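YchF GTP-binding protein (Schizosaccharomyces pombe, PDB 1NI3) hydrolyses ATP, and GTP less efficiently, as a P-loop nucleoside triphosphatase that uses magnesium, and negatively regulates the G2/M transition of the cell cycle. Local coordinates at residues 123-128 with 247-252; 226-231 with 302-307; 41-46 with 292-297. All blocks are in the same frame, centred on the assembly; numbering follows the deposited sequence.

All three contacts are mainly apolar, without a hydrogen bond between their segments, though interaction 3 lays a leucine methyl on a serine hydroxyl; they differ in depth. Interaction 1 is buried at the end of strand 118-124, under helix 246-254; interactions 2 and 3 are partly buried and use opposite ends of helix 294-304. Strands 118-124 and 227-232 are parallel neighbours, so interactions 1 and 2 reach the same sheet and touch: Val123 N probably donates to Leu230 O (2.8 Å). Interactions 2 and 3 meet where Leu230 CD2 packs on Ile297 CG1. Polar bonds run within segments or to outside residues: an arginine laid along a phenylalanine in interaction 1, a helix-ending turn in 2, a helix-start cap in 3.

Interaction 1. Residues 123-128 with 247-252; sequences VRAFDD and PKIKKW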
loop_
_atom_site.group_PDB
_atom_site.type_symbol
_atom_site.label_atom_id
_atom_site.label_comp_id
_atom_site.label_asym_id
_atom_site.label_seq_id
_atom_site.Cartn_x
_atom_site.Cartn_y
_atom_site.Cartn_z
ATOM N N VAL A 123 5.324 -13.023 6.698
ATOM C CA VAL A 123 5.687 -14.439 6.644
ATOM C C VAL A 123 6.733 -14.753 7.719
ATOM O O VAL A 123 7.732 -14.044 7.854
ATOM C CB VAL A 123 6.259 -14.824 5.253
ATOM C CG1 VAL A 123 6.592 -16.307 5.212
ATOM C CG2 VAL A 123 5.253 -14.483 4.163
ATOM N N ARG A 124 6.500 -15.816 8.484
ATOM C CA ARG A 124 7.431 -16.201 9.542
ATOM C C ARG A 124 8.556 -17.093 9.043
ATOM O O ARG A 124 8.317 -18.098 8.374
ATOM C CB ARG A 124 6.684 -16.900 10.673
ATOM C CG ARG A 124 7.589 -17.440 11.756
ATOM C CD ARG A 124 6.773 -17.862 12.955
ATOM N NE ARG A 124 7.620 -18.244 14.075
ATOM C CZ ARG A 124 7.174 -18.415 15.313
ATOM N NH1 ARG A 124 5.887 -18.233 15.583
ATOM N NH2 ARG A 124 8.009 -18.766 16.285
ATOM N N ALA A 125 9.783 -16.716 9.387
ATOM C CA ALA A 125 10.973 -17.457 8.984
ATOM C C ALA A 125 11.879 -17.598 10.201
ATOM O O ALA A 125 13.102 -17.654 10.084
ATOM C CB ALA A 125 11.709 -16.714 7.892
ATOM N N PHE A 126 11.273 -17.643 11.375
ATOM C CA PHE A 126 12.027 -17.799 12.592
ATOM C C PHE A 126 11.295 -18.838 13.413
ATOM O O PHE A 126 10.099 -19.065 13.217
ATOM C CB PHE A 126 12.095 -16.474 13.339
ATOM C CG PHE A 126 10.769 -15.988 13.834
ATOM C CD1 PHE A 126 10.333 -16.300 15.111
ATOM C CD2 PHE A 126 9.957 -15.203 13.030
ATOM C CE1 PHE A 126 9.102 -15.843 15.570
ATOM C CE2 PHE A 126 8.726 -14.746 13.490
ATOM C CZ PHE A 126 8.305 -15.065 14.766
ATOM N N ASP A 127 12.018 -19.475 14.327
ATOM C CA ASP A 127 11.440 -20.499 15.197
ATOM C C ASP A 127 11.949 -20.397 16.638
ATOM O O ASP A 127 11.808 -21.333 17.417
ATOM C CB ASP A 127 11.710 -21.898 14.607
ATOM C CG ASP A 127 13.102 -22.025 13.991
ATOM O OD1 ASP A 127 13.382 -23.070 13.365
ATOM O OD2 ASP A 127 13.921 -21.089 14.142
ATOM N N ASP A 128 12.533 -19.244 16.976
ATOM C CA ASP A 128 13.072 -18.985 18.316
ATOM C C ASP A 128 12.008 -19.150 19.407
ATOM O O ASP A 128 12.295 -19.000 20.596
ATOM C CB ASP A 128 13.651 -17.564 18.396
ATOM C CG ASP A 128 14.972 -17.414 17.649
ATOM O OD1 ASP A 128 15.158 -16.363 16.990
ATOM O OD2 ASP A 128 15.833 -18.322 17.736
ATOM N N PRO A 247 14.787 -19.198 0.879
ATOM C CA PRO A 247 14.755 -19.758 -0.477
ATOM C C PRO A 247 13.433 -20.438 -0.806
ATOM O O PRO A 247 12.851 -20.210 -1.861
ATOM C CB PRO A 247 15.938 -20.723 -0.480
ATOM C CG PRO A 247 15.978 -21.199 0.946
ATOM C CD PRO A 247 15.779 -19.903 1.712
ATOM N N LYS A 248 12.958 -21.264 0.116
ATOM C CA LYS A 248 11.713 -21.985 -0.071
ATOM C C LYS A 248 10.570 -21.003 -0.298
ATOM O O LYS A 248 9.903 -21.044 -1.329
ATOM C CB LYS A 248 11.441 -22.856 1.157
ATOM C CG LYS A 248 12.718 -23.498 1.729
ATOM C CD LYS A 248 12.428 -24.727 2.602
ATOM C CE LYS A 248 11.884 -25.891 1.771
ATOM N NZ LYS A 248 11.521 -27.081 2.592
ATOM N N ILE A 249 10.365 -20.115 0.671
ATOM C CA ILE A 249 9.314 -19.094 0.607
ATOM C C ILE A 249 9.322 -18.359 -0.734
ATOM O O ILE A 249 8.276 -18.140 -1.354
ATOM C CB ILE A 249 9.485 -18.041 1.728
ATOM C CG1 ILE A 249 9.212 -18.676 3.093
ATOM C CG2 ILE A 249 8.555 -16.859 1.488
ATOM C CD1 ILE A 249 9.439 -17.740 4.240
ATOM N N LYS A 250 10.516 -17.974 -1.170
ATOM C CA LYS A 250 10.677 -17.263 -2.428
ATOM C C LYS A 250 9.997 -17.998 -3.579
ATOM O O LYS A 250 9.074 -17.476 -4.206
ATOM C CB LYS A 250 12.170 -17.061 -2.729
ATOM C CG LYS A 250 12.438 -16.217 -3.965
ATOM C CD LYS A 250 13.894 -15.781 -4.061
ATOM C CE LYS A 250 14.171 -15.099 -5.399
ATOM N NZ LYS A 250 13.245 -13.952 -5.646
ATOM N N LYS A 251 10.443 -19.222 -3.834
ATOM C CA LYS A 251 9.884 -20.023 -4.921
ATOM C C LYS A 251 8.375 -20.170 -4.838
ATOM O O LYS A 251 7.667 -19.968 -5.823
ATOM C CB LYS A 251 10.531 -21.415 -4.965
ATOM C CG LYS A 251 10.400 -22.060 -6.337
ATOM C CD LYS A 251 11.378 -23.202 -6.557
ATOM C CE LYS A 251 11.476 -23.527 -8.044
ATOM N NZ LYS A 251 12.523 -24.541 -8.359
ATOM N N TRP A 252 7.887 -20.525 -3.660
ATOM C CA TRP A 252 6.460 -20.678 -3.462
ATOM C C TRP A 252 5.744 -19.488 -4.048
ATOM O O TRP A 252 4.753 -19.635 -4.766
ATOM C CB TRP A 252 6.117 -20.733 -1.986
ATOM C CG TRP A 252 4.686 -21.048 -1.753
ATOM C CD1 TRP A 252 4.160 -22.279 -1.532
ATOM C CD2 TRP A 252 3.578 -20.129 -1.732
ATOM N NE1 TRP A 252 2.794 -22.198 -1.370
ATOM C CE2 TRP A 252 2.412 -20.887 -1.487
ATOM C CE3 TRP A 252 3.458 -18.741 -1.896
ATOM C CZ2 TRP A 252 1.144 -20.311 -1.400
ATOM C CZ3 TRP A 252 2.191 -18.167 -1.808
ATOM C CH2 TRP A 252 1.054 -18.953 -1.562
#
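Ile249 and Val123 carry the apolar part of this contact, reaching toward each other tip to tip from helix 246-254 and the end of strand 118-124. The meeting atoms are methyls, Val123 CG1 and Ile249 CD1, 3.3 Å apart, with Ile249 CG1 behind at 4.1 Å from the same valine carbon. Ile249 has CG1 anti to its carbonyl carbon and an extended outer bond (chi2 176°), which carries CD1 off the helix toward the strand. The same methyl comes within 4.4 Å of Ala125 CB, so one isoleucine tip spans two alternate residues, Val123 and Ala125, on one side of the chain. Val231 of strand 227-232 and Pro140 of helix 140-168 also touch Ile249.

The polar interactions lie within 123-128. Arg124 points away from the helix and runs out fully extended, its guanidinium lying nearly parallel to the ring of Phe126. Arg124 NE sits 3.2 Å above the ring plane, displaced toward the rim. That nitrogen also donates to Phe126 O (2.7 Å, N-H...O 160°); the oxygen is close to the guanidinium plane, whereas the donor stands above the carbonyl plane. The ring beneath and the bond to Phe126 O would together limit rotation of the guanidinium. NH1 makes a further weak bond to Asn30 O in the nucleotide loop.

Backbone bonds from Val123 and Ala125 to Asn232 tie the strand end to its parallel neighbour. Arg124 lies beside Val31, and Ala125 beside Met233, both predicted ATP-binding residues. As in other P-loop G domains, loops leaving the ends of the parallel strands line the nucleotide site; the Asn-Met-Ser-Glu run beginning at Asn232 is consistent with the altered G4 motif of the YchF/OLA1 subfamily.

Interaction 2. Residues 226-231 with 302-307; sequences PVIYLV and YNALNL
Ala304, Pro226 and Ile228 carry this contact, in which the last turn of helix 294-304 rests against the start of strand 227-232 in the mixed sheet of the G domain, where that strand has parallel neighbours. The helix ends in a Schellman motif. Asn306, in the left-handed helical conformation (phi 58°, psi 44°), donates its backbone N to Asn303 O, and a weak bond runs from Leu307 N to Tyr302 O. Across this turn Leu307 CB lies 3.8 Å above one face of the Tyr302 ring, displaced toward the rim, and Tyr302 OH is hydrogen-bonded to Thr322 OG1 of strand 317-324. The turn thereby redirects the chain from the helix into strand 307-312.

Ala304 has the most surface covered. Its single methyl points at the strand and faces two side chains from residues two apart, Pro226 just before the strand and Ile228 within it. Ile228 reaches it with its longer branch: CG1 is anti to the carbonyl carbon (chi1 -61°), chi2 is extended, and the terminal CD1 arrives 4.0 Å from Ala304 CB. Pro226 brings its CG to the backbone side of Ala304, near the carbonyl oxygen. Leu305 turns its side chain to Ala118 of strand 118-124, whose next residue, Ile119, bonds through its backbone to both Pro226 and Ile228. Helix end and strand start thus share a neighbour in the sheet. The pyrrolidine carbon Pro226 CG stands 4.4 Å from Ala304 CB and 4.0 Å from Ala304 O.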
loop_
_atom_site.group_PDB
_atom_site.type_symbol
_atom_site.label_atom_id
_atom_site.label_comp_id
_atom_site.label_asym_id
_atom_site.label_seq_id
_atom_site.Cartn_x
_atom_site.Cartn_y
_atom_site.Cartn_z
ATOM N N PRO A 226 -3.539 -5.549 -3.733
ATOM C CA PRO A 226 -2.186 -6.079 -3.907
ATOM C C PRO A 226 -1.622 -6.509 -2.555
ATOM O O PRO A 226 -2.068 -6.043 -1.501
ATOM C CB PRO A 226 -1.427 -4.913 -4.530
ATOM C CG PRO A 226 -2.172 -3.710 -4.038
ATOM C CD PRO A 226 -3.608 -4.139 -4.144
ATOM N N VAL A 227 -0.647 -7.408 -2.587
ATOM C CA VAL A 227 -0.057 -7.911 -1.358
ATOM C C VAL A 227 1.459 -7.768 -1.366
ATOM O O VAL A 227 2.115 -7.980 -2.382
ATOM C CB VAL A 227 -0.415 -9.393 -1.145
ATOM C CG1 VAL A 227 0.137 -9.879 0.188
ATOM C CG2 VAL A 227 -1.923 -9.574 -1.205
ATOM N N ILE A 228 2.015 -7.406 -0.221
ATOM C CA ILE A 228 3.453 -7.237 -0.096
ATOM C C ILE A 228 3.923 -8.148 1.023
ATOM O O ILE A 228 3.544 -7.951 2.182
ATOM C CB ILE A 228 3.807 -5.780 0.248
ATOM C CG1 ILE A 228 3.330 -4.844 -0.873
ATOM C CG2 ILE A 228 5.297 -5.668 0.479
ATOM C CD1 ILE A 228 3.362 -3.361 -0.499
ATOM N N TYR A 229 4.749 -9.138 0.686
ATOM C CA TYR A 229 5.244 -10.087 1.685
ATOM C C TYR A 229 6.433 -9.625 2.509
ATOM O O TYR A 229 7.483 -9.279 1.973
ATOM C CB TYR A 229 5.614 -11.413 1.025
ATOM C CG TYR A 229 4.429 -12.139 0.455
ATOM C CD1 TYR A 229 4.110 -12.034 -0.892
ATOM C CD2 TYR A 229 3.601 -12.902 1.271
ATOM C CE1 TYR A 229 2.991 -12.673 -1.420
ATOM C CE2 TYR A 229 2.481 -13.543 0.761
ATOM C CZ TYR A 229 2.178 -13.429 -0.584
ATOM O OH TYR A 229 1.070 -14.074 -1.086
ATOM N N LEU A 230 6.263 -9.639 3.822
ATOM C CA LEU A 230 7.337 -9.259 4.718
ATOM C C LEU A 230 7.819 -10.516 5.438
ATOM O O LEU A 230 7.182 -10.963 6.394
ATOM C CB LEU A 230 6.851 -8.225 5.733
ATOM C CG LEU A 230 6.330 -6.891 5.203
ATOM C CD1 LEU A 230 5.980 -5.995 6.382
ATOM C CD2 LEU A 230 7.375 -6.213 4.322
ATOM N N VAL A 231 8.924 -11.097 4.962
ATOM C CA VAL A 231 9.485 -12.307 5.574
ATOM C C VAL A 231 10.269 -11.940 6.824
ATOM O O VAL A 231 11.433 -11.579 6.734
ATOM C CB VAL A 231 10.451 -13.052 4.633
ATOM C CG1 VAL A 231 10.945 -14.327 5.322
ATOM C CG2 VAL A 231 9.772 -13.401 3.332
ATOM N N TYR A 302 3.321 2.571 -0.440
ATOM C CA TYR A 302 2.882 3.797 -1.074
ATOM C C TYR A 302 2.739 3.603 -2.582
ATOM O O TYR A 302 1.755 4.020 -3.174
ATOM C CB TYR A 302 3.891 4.902 -0.798
ATOM C CG TYR A 302 3.397 6.283 -1.159
ATOM C CD1 TYR A 302 2.646 7.028 -0.261
ATOM C CD2 TYR A 302 3.727 6.861 -2.373
ATOM C CE1 TYR A 302 2.251 8.320 -0.552
ATOM C CE2 TYR A 302 3.331 8.147 -2.689
ATOM C CZ TYR A 302 2.599 8.879 -1.770
ATOM O OH TYR A 302 2.257 10.175 -2.056
ATOM N N ASN A 303 3.720 2.951 -3.195
ATOM C CA ASN A 303 3.687 2.715 -4.635
ATOM C C ASN A 303 2.625 1.722 -5.082
ATOM O O ASN A 303 1.890 1.983 -6.040
ATOM C CB ASN A 303 5.049 2.245 -5.145
ATOM C CG ASN A 303 6.065 3.375 -5.229
ATOM O OD1 ASN A 303 5.719 4.518 -5.548
ATOM N ND2 ASN A 303 7.332 3.055 -4.978
ATOM N N ALA A 304 2.559 0.577 -4.408
ATOM C CA ALA A 304 1.586 -0.481 -4.720
ATOM C C ALA A 304 0.184 0.079 -4.821
ATOM O O ALA A 304 -0.635 -0.403 -5.592
ATOM C CB ALA A 304 1.625 -1.550 -3.634
ATOM N N LEU A 305 -0.078 1.101 -4.022
ATOM C CA LEU A 305 -1.373 1.750 -4.015
ATOM C C LEU A 305 -1.531 2.736 -5.176
ATOM O O LEU A 305 -2.518 3.472 -5.235
ATOM C CB LEU A 305 -1.572 2.485 -2.681
ATOM C CG LEU A 305 -1.781 1.619 -1.439
ATOM C CD1 LEU A 305 -1.672 2.493 -0.204
ATOM C CD2 LEU A 305 -3.148 0.930 -1.502
ATOM N N ASN A 306 -0.568 2.744 -6.096
ATOM C CA ASN A 306 -0.583 3.657 -7.240
ATOM C C ASN A 306 -0.620 5.125 -6.822
ATOM O O ASN A 306 -1.386 5.925 -7.369
ATOM C CB ASN A 306 -1.777 3.377 -8.160
ATOM C CG ASN A 306 -1.474 2.328 -9.211
ATOM O OD1 ASN A 306 -0.413 2.343 -9.831
ATOM N ND2 ASN A 306 -2.422 1.419 -9.433
ATOM N N LEU A 307 0.186 5.481 -5.833
ATOM C CA LEU A 307 0.209 6.862 -5.376
ATOM C C LEU A 307 1.528 7.549 -5.749
ATOM O O LEU A 307 2.579 6.902 -5.867
ATOM C CB LEU A 307 -0.038 6.912 -3.856
ATOM C CG LEU A 307 -1.418 6.389 -3.426
ATOM C CD1 LEU A 307 -1.506 6.299 -1.909
ATOM C CD2 LEU A 307 -2.499 7.307 -3.962
#

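Interaction 3. Residues 41-46 with 292-297; sequences TKSVLG and SMLPKI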
loop_
_atom_site.group_PDB
_atom_site.type_symbol
_atom_site.label_atom_id
_atom_site.label_comp_id
_atom_site.label_asym_id
_atom_site.label_seq_id
_atom_site.Cartn_x
_atom_site.Cartn_y
_atom_site.Cartn_z
ATOM N N THR A 41 5.319 2.460 14.555
ATOM C CA THR A 41 4.828 3.560 15.377
ATOM C C THR A 41 5.940 4.195 16.212
ATOM O O THR A 41 5.862 5.368 16.579
ATOM C CB THR A 41 3.763 3.058 16.347
ATOM O OG1 THR A 41 4.345 2.093 17.237
ATOM C CG2 THR A 41 2.632 2.383 15.580
ATOM N N LYS A 42 6.970 3.410 16.516
ATOM C CA LYS A 42 8.096 3.862 17.340
ATOM C C LYS A 42 9.288 4.504 16.618
ATOM O O LYS A 42 10.038 5.255 17.232
ATOM C CB LYS A 42 8.593 2.683 18.186
ATOM C CG LYS A 42 9.033 3.064 19.604
ATOM C CD LYS A 42 7.846 3.504 20.477
ATOM C CE LYS A 42 8.260 3.804 21.934
ATOM N NZ LYS A 42 7.141 4.297 22.813
ATOM N N SER A 43 9.474 4.202 15.336
ATOM C CA SER A 43 10.592 4.752 14.578
ATOM C C SER A 43 10.369 6.222 14.271
ATOM O O SER A 43 9.371 6.808 14.688
ATOM C CB SER A 43 10.745 4.022 13.260
ATOM O OG SER A 43 9.557 4.153 12.510
ATOM N N VAL A 44 11.300 6.808 13.524
ATOM C CA VAL A 44 11.209 8.206 13.136
ATOM C C VAL A 44 10.136 8.388 12.081
ATOM O O VAL A 44 9.530 9.447 11.985
ATOM C CB VAL A 44 12.539 8.704 12.544
ATOM C CG1 VAL A 44 13.604 8.761 13.617
ATOM C CG2 VAL A 44 12.983 7.779 11.415
ATOM N N LEU A 45 9.905 7.345 11.292
ATOM C CA LEU A 45 8.921 7.416 10.230
ATOM C C LEU A 45 7.487 7.271 10.698
ATOM O O LEU A 45 6.584 7.875 10.128
ATOM C CB LEU A 45 9.208 6.356 9.171
ATOM C CG LEU A 45 10.492 6.520 8.362
ATOM C CD1 LEU A 45 10.693 5.270 7.526
ATOM C CD2 LEU A 45 10.419 7.756 7.474
ATOM N N GLY A 46 7.273 6.464 11.727
ATOM C CA GLY A 46 5.925 6.264 12.220
ATOM C C GLY A 46 5.662 6.907 13.565
ATOM O O GLY A 46 4.525 6.896 14.041
ATOM N N SER A 292 18.024 -0.363 7.588
ATOM C CA SER A 292 16.636 -0.588 7.969
ATOM C C SER A 292 15.740 -0.751 6.745
ATOM O O SER A 292 15.835 0.029 5.798
ATOM C CB SER A 292 16.116 0.584 8.797
ATOM O OG SER A 292 14.702 0.491 8.909
HETATM N N MSE A 293 14.868 -1.750 6.772
HETATM C CA MSE A 293 13.967 -1.987 5.663
HETATM C C MSE A 293 12.703 -1.135 5.672
HETATM O O MSE A 293 11.977 -1.103 4.680
HETATM C CB MSE A 293 13.567 -3.456 5.638
HETATM C CG MSE A 293 14.743 -4.345 5.589
HETATM SE SE MSE A 293 15.704 -3.894 3.977
HETATM C CE MSE A 293 15.062 -5.367 2.890
ATOM N N LEU A 294 12.421 -0.451 6.776
ATOM C CA LEU A 294 11.218 0.369 6.834
ATOM C C LEU A 294 11.063 1.188 5.569
ATOM O O LEU A 294 10.134 0.960 4.801
ATOM C CB LEU A 294 11.240 1.315 8.039
ATOM C CG LEU A 294 10.968 0.573 9.338
ATOM C CD1 LEU A 294 10.869 1.540 10.500
ATOM C CD2 LEU A 294 9.672 -0.207 9.175
ATOM N N PRO A 295 11.999 2.119 5.317
ATOM C CA PRO A 295 11.898 2.945 4.117
ATOM C C PRO A 295 11.445 2.097 2.947
ATOM O O PRO A 295 10.409 2.368 2.368
ATOM C CB PRO A 295 13.302 3.501 3.970
ATOM C CG PRO A 295 14.152 2.424 4.592
ATOM C CD PRO A 295 13.384 2.098 5.824
ATOM N N LYS A 296 12.202 1.063 2.609
ATOM C CA LYS A 296 11.819 0.197 1.501
ATOM C C LYS A 296 10.385 -0.291 1.660
ATOM O O LYS A 296 9.588 -0.171 0.727
ATOM C CB LYS A 296 12.728 -1.019 1.422
ATOM C CG LYS A 296 12.270 -2.079 0.440
ATOM C CD LYS A 296 12.391 -1.584 -0.993
ATOM C CE LYS A 296 12.232 -2.712 -2.025
ATOM N NZ LYS A 296 13.362 -3.713 -2.032
ATOM N N ILE A 297 10.041 -0.848 2.821
ATOM C CA ILE A 297 8.672 -1.323 3.009
ATOM C C ILE A 297 7.660 -0.221 2.683
ATOM O O ILE A 297 6.851 -0.375 1.762
ATOM C CB ILE A 297 8.451 -1.818 4.445
ATOM C CG1 ILE A 297 9.224 -3.125 4.675
ATOM C CG2 ILE A 297 6.958 -2.045 4.700
ATOM C CD1 ILE A 297 9.219 -3.614 6.083
#
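Leu45 meets the flat peptide group that joins Leu294 to Pro295: its CD1 methyl lies over one face of this tertiary amide, almost directly above Pro295 N at 4.1 Å. From the same face it is 4.5 Å from Pro295 CD, while the proline ring also touches Pro66. A second flat group, the carboxylate of Glu270, grips the helix start with both oxygens, OE1 bonded to Ser292 OG and OE2 to the backbone N of Met293 (a selenomethionine).

Leu45 and Leu294 slide past each other in opposite directions. Leu45 CD1 therefore packs on the base of Leu294, 4.0 Å from its CB, whereas the far end of Leu294 continues on to Ser43. There Leu294 CD1 lies 3.5 Å from Ser43 OG and 3.7 Å from Ser43 CB, a methyl laid alongside a hydroxyl whose polar need is met by Ile40 O.

The segments belong to two helix ends of the P-loop fold. Residues 41-46 finish helix 33-42, which follows the nucleotide-binding loop, and lead toward strand 60-65, where Leu45 bonds through its backbone to Ala64. Residues 292-297 open helix 294-304, which packs against Ile263 of strand 262-265.

Ser292 makes the capping bond at this opening: Leu294 N donates to Ser292 OG (3.3 Å, N-H...O 149°). With OG anti to its own N (chi1 167°), the hydroxyl faces Leu294 N and also reaches Glu270.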